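Local coordinates for protein FAD-binding oxidoreductase (PDB 7PBG) that oxidises 4-alkylphenols, dehydrogenating 4-ethylphenol to 4-vinylphenol, with a covalently bound FAD, at residues K145-P150 and M236-E241; E292-E297 and Q307-E312. One frame throughout, in Å; residues are numbered along the deposited sequence.

Contact 1. Residues K145-P150 and M236-E241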
loop_
_atom_site.group_PDB
_atom_site.type_symbol
_atom_site.label_atom_id
_atom_site.label_comp_id
_atom_site.label_asym_id
_atom_site.label_seq_id
_atom_site.Cartn_x
_atom_site.Cartn_y
_atom_site.Cartn_z
ATOM N N LYS A 145 -14.186 -20.103 -5.404
ATOM C CA LYS A 145 -12.862 -20.716 -5.128
ATOM C C LYS A 145 -11.876 -19.633 -4.666
ATOM O O LYS A 145 -10.866 -19.354 -5.332
ATOM C CB LYS A 145 -12.353 -21.483 -6.352
ATOM C CG LYS A 145 -13.327 -22.544 -6.861
ATOM C CD LYS A 145 -13.823 -23.484 -5.798
ATOM C CE LYS A 145 -14.596 -24.669 -6.352
ATOM N NZ LYS A 145 -16.038 -24.624 -5.984
ATOM N N LEU A 146 -12.172 -19.093 -3.497
ATOM C CA LEU A 146 -11.420 -18.000 -2.853
ATOM C C LEU A 146 -11.155 -18.396 -1.411
ATOM O O LEU A 146 -11.970 -19.114 -0.809
ATOM C CB LEU A 146 -12.256 -16.721 -2.876
ATOM C CG LEU A 146 -12.663 -16.158 -4.242
ATOM C CD1 LEU A 146 -13.487 -14.929 -3.976
ATOM C CD2 LEU A 146 -11.477 -15.851 -5.116
ATOM N N MET A 147 -10.056 -17.897 -0.875
ATOM C CA MET A 147 -9.628 -18.092 0.511
ATOM C C MET A 147 -9.674 -16.750 1.213
ATOM O O MET A 147 -9.343 -15.695 0.607
ATOM C CB MET A 147 -8.176 -18.588 0.550
ATOM C CG MET A 147 -8.018 -20.006 0.124
ATOM S SD MET A 147 -6.249 -20.304 -0.089
ATOM C CE MET A 147 -5.636 -19.848 1.535
ATOM N N ILE A 148 -10.002 -16.788 2.476
ATOM C CA ILE A 148 -9.782 -15.604 3.332
ATOM C C ILE A 148 -8.414 -15.725 4.027
ATOM O O ILE A 148 -7.737 -16.752 3.941
ATOM C CB ILE A 148 -10.910 -15.412 4.329
ATOM C CG1 ILE A 148 -10.909 -16.493 5.408
ATOM C CG2 ILE A 148 -12.257 -15.362 3.618
ATOM C CD1 ILE A 148 -11.575 -16.040 6.685
ATOM N N ASP A 149 -8.043 -14.663 4.721
ATOM C CA ASP A 149 -6.763 -14.570 5.462
ATOM C C ASP A 149 -7.111 -14.189 6.893
ATOM O O ASP A 149 -7.231 -12.985 7.223
ATOM C CB ASP A 149 -5.770 -13.566 4.873
ATOM C CG ASP A 149 -4.429 -13.639 5.567
ATOM O OD1 ASP A 149 -3.533 -14.297 5.024
ATOM O OD2 ASP A 149 -4.311 -13.041 6.647
ATOM N N PRO A 150 -7.426 -15.177 7.758
ATOM C CA PRO A 150 -7.791 -14.853 9.131
ATOM C C PRO A 150 -6.573 -14.546 10.011
ATOM O O PRO A 150 -5.503 -15.138 9.928
ATOM C CB PRO A 150 -8.505 -16.114 9.638
ATOM C CG PRO A 150 -7.896 -17.256 8.809
ATOM C CD PRO A 150 -7.493 -16.638 7.480
ATOM N N MET A 236 -7.420 -14.182 -1.854
ATOM C CA MET A 236 -6.513 -15.042 -2.632
ATOM C C MET A 236 -7.348 -16.070 -3.354
ATOM O O MET A 236 -8.155 -16.808 -2.751
ATOM C CB MET A 236 -5.464 -15.702 -1.731
ATOM C CG MET A 236 -4.447 -16.503 -2.502
ATOM S SD MET A 236 -3.136 -16.977 -1.345
ATOM C CE MET A 236 -2.682 -18.596 -1.961
ATOM N N PRO A 237 -7.144 -16.259 -4.677
ATOM C CA PRO A 237 -7.717 -17.426 -5.333
ATOM C C PRO A 237 -7.173 -18.728 -4.731
ATOM O O PRO A 237 -5.993 -18.823 -4.457
ATOM C CB PRO A 237 -7.236 -17.250 -6.793
ATOM C CG PRO A 237 -7.022 -15.777 -6.940
ATOM C CD PRO A 237 -6.436 -15.376 -5.607
ATOM N N THR A 238 -8.048 -19.694 -4.516
ATOM C CA THR A 238 -7.686 -20.988 -3.937
ATOM C C THR A 238 -6.749 -21.712 -4.897
ATOM O O THR A 238 -7.097 -21.956 -6.041
ATOM C CB THR A 238 -8.950 -21.824 -3.646
ATOM O OG1 THR A 238 -9.835 -21.087 -2.799
ATOM C CG2 THR A 238 -8.620 -23.159 -3.027
ATOM N N PRO A 239 -5.551 -22.111 -4.421
ATOM C CA PRO A 239 -4.578 -22.837 -5.233
ATOM C C PRO A 239 -4.959 -24.306 -5.320
ATOM O O PRO A 239 -5.836 -24.769 -4.633
ATOM C CB PRO A 239 -3.246 -22.653 -4.498
ATOM C CG PRO A 239 -3.660 -22.474 -3.050
ATOM C CD PRO A 239 -5.056 -21.870 -3.058
ATOM N N PRO A 240 -4.353 -25.071 -6.246
ATOM C CA PRO A 240 -4.716 -26.477 -6.384
ATOM C C PRO A 240 -4.547 -27.321 -5.104
ATOM O O PRO A 240 -5.391 -28.177 -4.772
ATOM C CB PRO A 240 -3.757 -26.975 -7.478
ATOM C CG PRO A 240 -3.309 -25.754 -8.218
ATOM C CD PRO A 240 -3.439 -24.572 -7.265
ATOM N N GLU A 241 -3.458 -27.078 -4.373
ATOM C CA GLU A 241 -3.113 -27.813 -3.141
ATOM C C GLU A 241 -2.420 -26.890 -2.161
ATOM O O GLU A 241 -1.864 -25.882 -2.611
ATOM C CB GLU A 241 -2.186 -28.975 -3.507
ATOM C CG GLU A 241 -2.197 -30.088 -2.527
ATOM C CD GLU A 241 -1.824 -31.457 -3.089
ATOM O OE1 GLU A 241 -1.826 -31.680 -4.313
ATOM O OE2 GLU A 241 -1.567 -32.287 -2.279
HETATM O O HOH W 1 -7.233 -14.158 1.089
#

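Contact 2. Residues E292-E297 and Q307-E312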
loop_
_atom_site.group_PDB
_atom_site.type_symbol
_atom_site.label_atom_id
_atom_site.label_comp_id
_atom_site.label_asym_id
_atom_site.label_seq_id
_atom_site.Cartn_x
_atom_site.Cartn_y
_atom_site.Cartn_z
ATOM N N GLU A 292 -0.110 -25.228 35.048
ATOM C CA GLU A 292 0.134 -26.166 36.177
ATOM C C GLU A 292 0.445 -27.567 35.642
ATOM O O GLU A 292 0.995 -28.395 36.443
ATOM C CB GLU A 292 -1.050 -26.162 37.122
ATOM C CG GLU A 292 -1.040 -24.903 37.978
ATOM C CD GLU A 292 -2.168 -24.858 38.988
ATOM O OE1 GLU A 292 -1.903 -24.330 40.087
ATOM O OE2 GLU A 292 -3.302 -25.380 38.693
ATOM N N GLU A 293 0.138 -27.858 34.374
ATOM C CA GLU A 293 0.494 -29.196 33.813
ATOM C C GLU A 293 2.010 -29.317 33.786
ATOM O O GLU A 293 2.544 -30.464 33.770
ATOM C CB GLU A 293 -0.122 -29.426 32.439
ATOM C CG GLU A 293 -1.644 -29.497 32.463
ATOM C CD GLU A 293 -2.293 -29.665 31.106
ATOM O OE1 GLU A 293 -3.216 -28.908 30.769
ATOM O OE2 GLU A 293 -1.939 -30.642 30.409
ATOM N N TRP A 294 2.715 -28.191 33.796
ATOM C CA TRP A 294 4.186 -28.148 33.650
ATOM C C TRP A 294 4.873 -27.740 34.951
ATOM O O TRP A 294 6.010 -28.235 35.170
ATOM C CB TRP A 294 4.571 -27.181 32.522
ATOM C CG TRP A 294 3.715 -27.428 31.325
ATOM C CD1 TRP A 294 2.700 -26.657 30.842
ATOM C CD2 TRP A 294 3.747 -28.611 30.512
ATOM N NE1 TRP A 294 2.138 -27.240 29.753
ATOM C CE2 TRP A 294 2.747 -28.447 29.539
ATOM C CE3 TRP A 294 4.525 -29.762 30.507
ATOM C CZ2 TRP A 294 2.513 -29.400 28.561
ATOM C CZ3 TRP A 294 4.266 -30.727 29.564
ATOM C CH2 TRP A 294 3.276 -30.546 28.597
ATOM N N GLN A 295 4.277 -26.852 35.720
ATOM C CA GLN A 295 4.946 -26.277 36.885
ATOM C C GLN A 295 3.895 -25.774 37.857
ATOM O O GLN A 295 3.060 -24.978 37.442
ATOM C CB GLN A 295 5.931 -25.185 36.470
ATOM C CG GLN A 295 6.413 -24.367 37.649
ATOM C CD GLN A 295 7.512 -23.420 37.243
ATOM O OE1 GLN A 295 8.360 -23.767 36.421
ATOM N NE2 GLN A 295 7.469 -22.210 37.805
ATOM N N THR A 296 3.917 -26.281 39.093
ATOM C CA THR A 296 2.950 -25.843 40.133
ATOM C C THR A 296 3.428 -24.569 40.821
ATOM O O THR A 296 2.530 -23.817 41.313
ATOM C CB THR A 296 2.639 -26.948 41.160
ATOM O OG1 THR A 296 3.850 -27.478 41.688
ATOM C CG2 THR A 296 1.874 -28.106 40.563
ATOM N N GLU A 297 4.738 -24.332 40.907
ATOM C CA GLU A 297 5.251 -23.130 41.598
ATOM C C GLU A 297 4.794 -21.917 40.804
ATOM O O GLU A 297 4.938 -21.875 39.588
ATOM C CB GLU A 297 6.769 -23.194 41.743
ATOM C CG GLU A 297 7.306 -24.278 42.679
ATOM C CD GLU A 297 7.465 -25.652 42.026
ATOM O OE1 GLU A 297 7.148 -25.788 40.807
ATOM O OE2 GLU A 297 7.804 -26.614 42.747
ATOM N N GLN A 307 11.529 -27.558 29.348
ATOM C CA GLN A 307 12.034 -28.828 28.794
ATOM C C GLN A 307 10.917 -29.865 28.913
ATOM O O GLN A 307 10.761 -30.677 28.011
ATOM C CB GLN A 307 13.323 -29.282 29.465
ATOM C CG GLN A 307 14.007 -30.368 28.660
ATOM C CD GLN A 307 14.461 -29.884 27.297
ATOM O OE1 GLN A 307 15.172 -28.878 27.192
ATOM N NE2 GLN A 307 14.052 -30.577 26.248
ATOM N N ARG A 308 10.209 -29.895 30.021
ATOM C CA ARG A 308 9.050 -30.823 30.152
ATOM C C ARG A 308 8.051 -30.569 29.008
ATOM O O ARG A 308 7.538 -31.526 28.392
ATOM C CB ARG A 308 8.344 -30.710 31.510
ATOM C CG ARG A 308 9.165 -31.228 32.674
ATOM C CD ARG A 308 8.289 -31.341 33.907
ATOM N NE ARG A 308 8.116 -30.100 34.631
ATOM C CZ ARG A 308 8.991 -29.552 35.452
ATOM N NH1 ARG A 308 10.146 -30.164 35.669
ATOM N NH2 ARG A 308 8.697 -28.412 36.086
ATOM N N MET A 309 7.738 -29.309 28.702
ATOM C CA MET A 309 6.865 -28.943 27.561
ATOM C C MET A 309 7.443 -29.540 26.268
ATOM O O MET A 309 6.698 -30.201 25.528
ATOM C CB MET A 309 6.720 -27.437 27.423
ATOM C CG MET A 309 6.163 -26.770 28.640
ATOM S SD MET A 309 6.226 -24.993 28.421
ATOM C CE MET A 309 6.036 -24.407 30.102
ATOM N N VAL A 310 8.724 -29.272 25.994
ATOM C CA VAL A 310 9.369 -29.765 24.756
ATOM C C VAL A 310 9.194 -31.274 24.692
ATOM O O VAL A 310 8.827 -31.777 23.611
ATOM C CB VAL A 310 10.855 -29.367 24.643
ATOM C CG1 VAL A 310 11.494 -30.097 23.481
ATOM C CG2 VAL A 310 10.950 -27.865 24.548
ATOM N N ASP A 311 9.541 -31.978 25.765
ATOM C CA ASP A 311 9.708 -33.452 25.704
ATOM C C ASP A 311 8.342 -34.115 25.648
ATOM O O ASP A 311 8.153 -35.043 24.889
ATOM C CB ASP A 311 10.460 -33.985 26.922
ATOM C CG ASP A 311 11.896 -33.493 27.001
ATOM O OD1 ASP A 311 12.417 -33.038 25.943
ATOM O OD2 ASP A 311 12.502 -33.616 28.096
ATOM N N GLU A 312 7.404 -33.606 26.389
ATOM C CA GLU A 312 6.090 -34.287 26.547
ATOM C C GLU A 312 5.179 -33.917 25.382
ATOM O O GLU A 312 4.427 -34.744 24.958
ATOM C CB GLU A 312 5.525 -33.974 27.934
ATOM C CG GLU A 312 6.374 -34.583 29.033
ATOM C CD GLU A 312 5.902 -34.254 30.434
ATOM O OE1 GLU A 312 6.742 -34.301 31.339
ATOM O OE2 GLU A 312 4.706 -33.857 30.579
#

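Contact 1. Residues K145-P150 and M236-E241
Met147 and Leu146 meet Met236, Pro237 and Thr238 in a short antiparallel pairing at the end of long strand 226-237, part of the antiparallel sheet in the FAD-binding half of this PCMH-type flavoprotein. Two backbone bonds hold the ladder. Met147 N gives its hydrogen to Met236 O over 2.9 Å, approaching the oxygen nearly end-on, and Thr238 N reaches Lys145 O at 3.0 Å with an almost straight N-H...O angle of 175°, though from well above the carbonyl plane. Between them Leu146 and Pro237 form a non-hydrogen-bonded pair, and the CA of Leu146 adds a CH...O contact to Met236 O.

The tight part is built round Met147. Its CG lies beside the backbone N (chi1 -73°), which carries the chain across Thr238 at about a right angle: CG comes to 3.6 Å from Thr238 OG1, and the sulfur packs on the ring of Pro239. The methyl of Met236, CE, touches Met147 SD more loosely, at 4.4 Å. Tyr325 of strand 318-326 meets both Met236 and Pro239. The side chain of Leu146 diverges from Pro237 and packs on Val139 of helix 132-142.

The outer end is looser. Lys145 is exposed, the end of its side chain leads away from residues 236-241 and its NZ bonds back to Gly143 O. Past Met147 a water links the two segments, donating to Met147 O at 2.7 Å and accepting from Met236 N at 2.9 Å.

Contact 2. Residues E292-E297 and Q307-E312
A Met-aromatic contact joins the loop between helices 281-288 and 303-313 to the second of these helices, with Trp294 as the buried centre, remote from the flavin site. The indole lies against the helix side formed by Arg308, Met309 and Glu312. Met309 crosses one face: its CG stands 3.7 Å from the centroid of the five-membered ring, only 18° off the normal, a CH-pi contact. Its sulfur sits farther above the same ring, at 4.6 Å from that centroid, and the extended chain carries CE on to Trp294 CB and CG. Glu293 CB lies over the opposite face, so the ring is sandwiched between its own neighbour and the helix.

The six-membered ring reaches the backbone of the helix, with CE3 near Met309 N and CZ3 near Arg308 O. Glu312 comes in at this end. Its CB is at the ring edge, in plane, and its extended chain runs back past the indole in the opposite direction, bringing OE2 obliquely to 3.3 Å from Trp294 CZ3. At the pyrrole end Trp294 NE1 is satisfied by Ser289 OG.

The loop is braced from within by Gln295, whose NE2 bonds to Glu297 O at 3.1 Å and whose OE1 accepts from Thr302 N. Arg308 secures the backbone beside the indole. A bend at chi3 (-82°) turns the guanidinium side-on to Trp294 O, so that one carbonyl oxygen accepts two hydrogens while lying close to the guanidinium plane. Neither bond of this forked grip is straight, but both donors lie in the carbonyl plane, Arg308 NE at 2.9 Å and Arg308 NH2 at 2.8 Å from Trp294 O.

In the fold
Contact 1 and contact 2 share no element and do not touch: their centres lie 37 Å apart and their nearest atoms about 24 Å. The first, partly buried, pairs residues far apart in the chain and joins the short strand 146-147 to the end of strand 226-237, near the second subunit, whose Gly268 packs on Pro237. The second is local, a loop folded back on the helix that follows it, farther from the chain centre yet more buried where it touches. Main-chain bonds and a bridging water dominate contact 1, with methionine and proline packing beside them; contact 2 rests on an aromatic face and on a guanidinium group that holds a main-chain carbonyl.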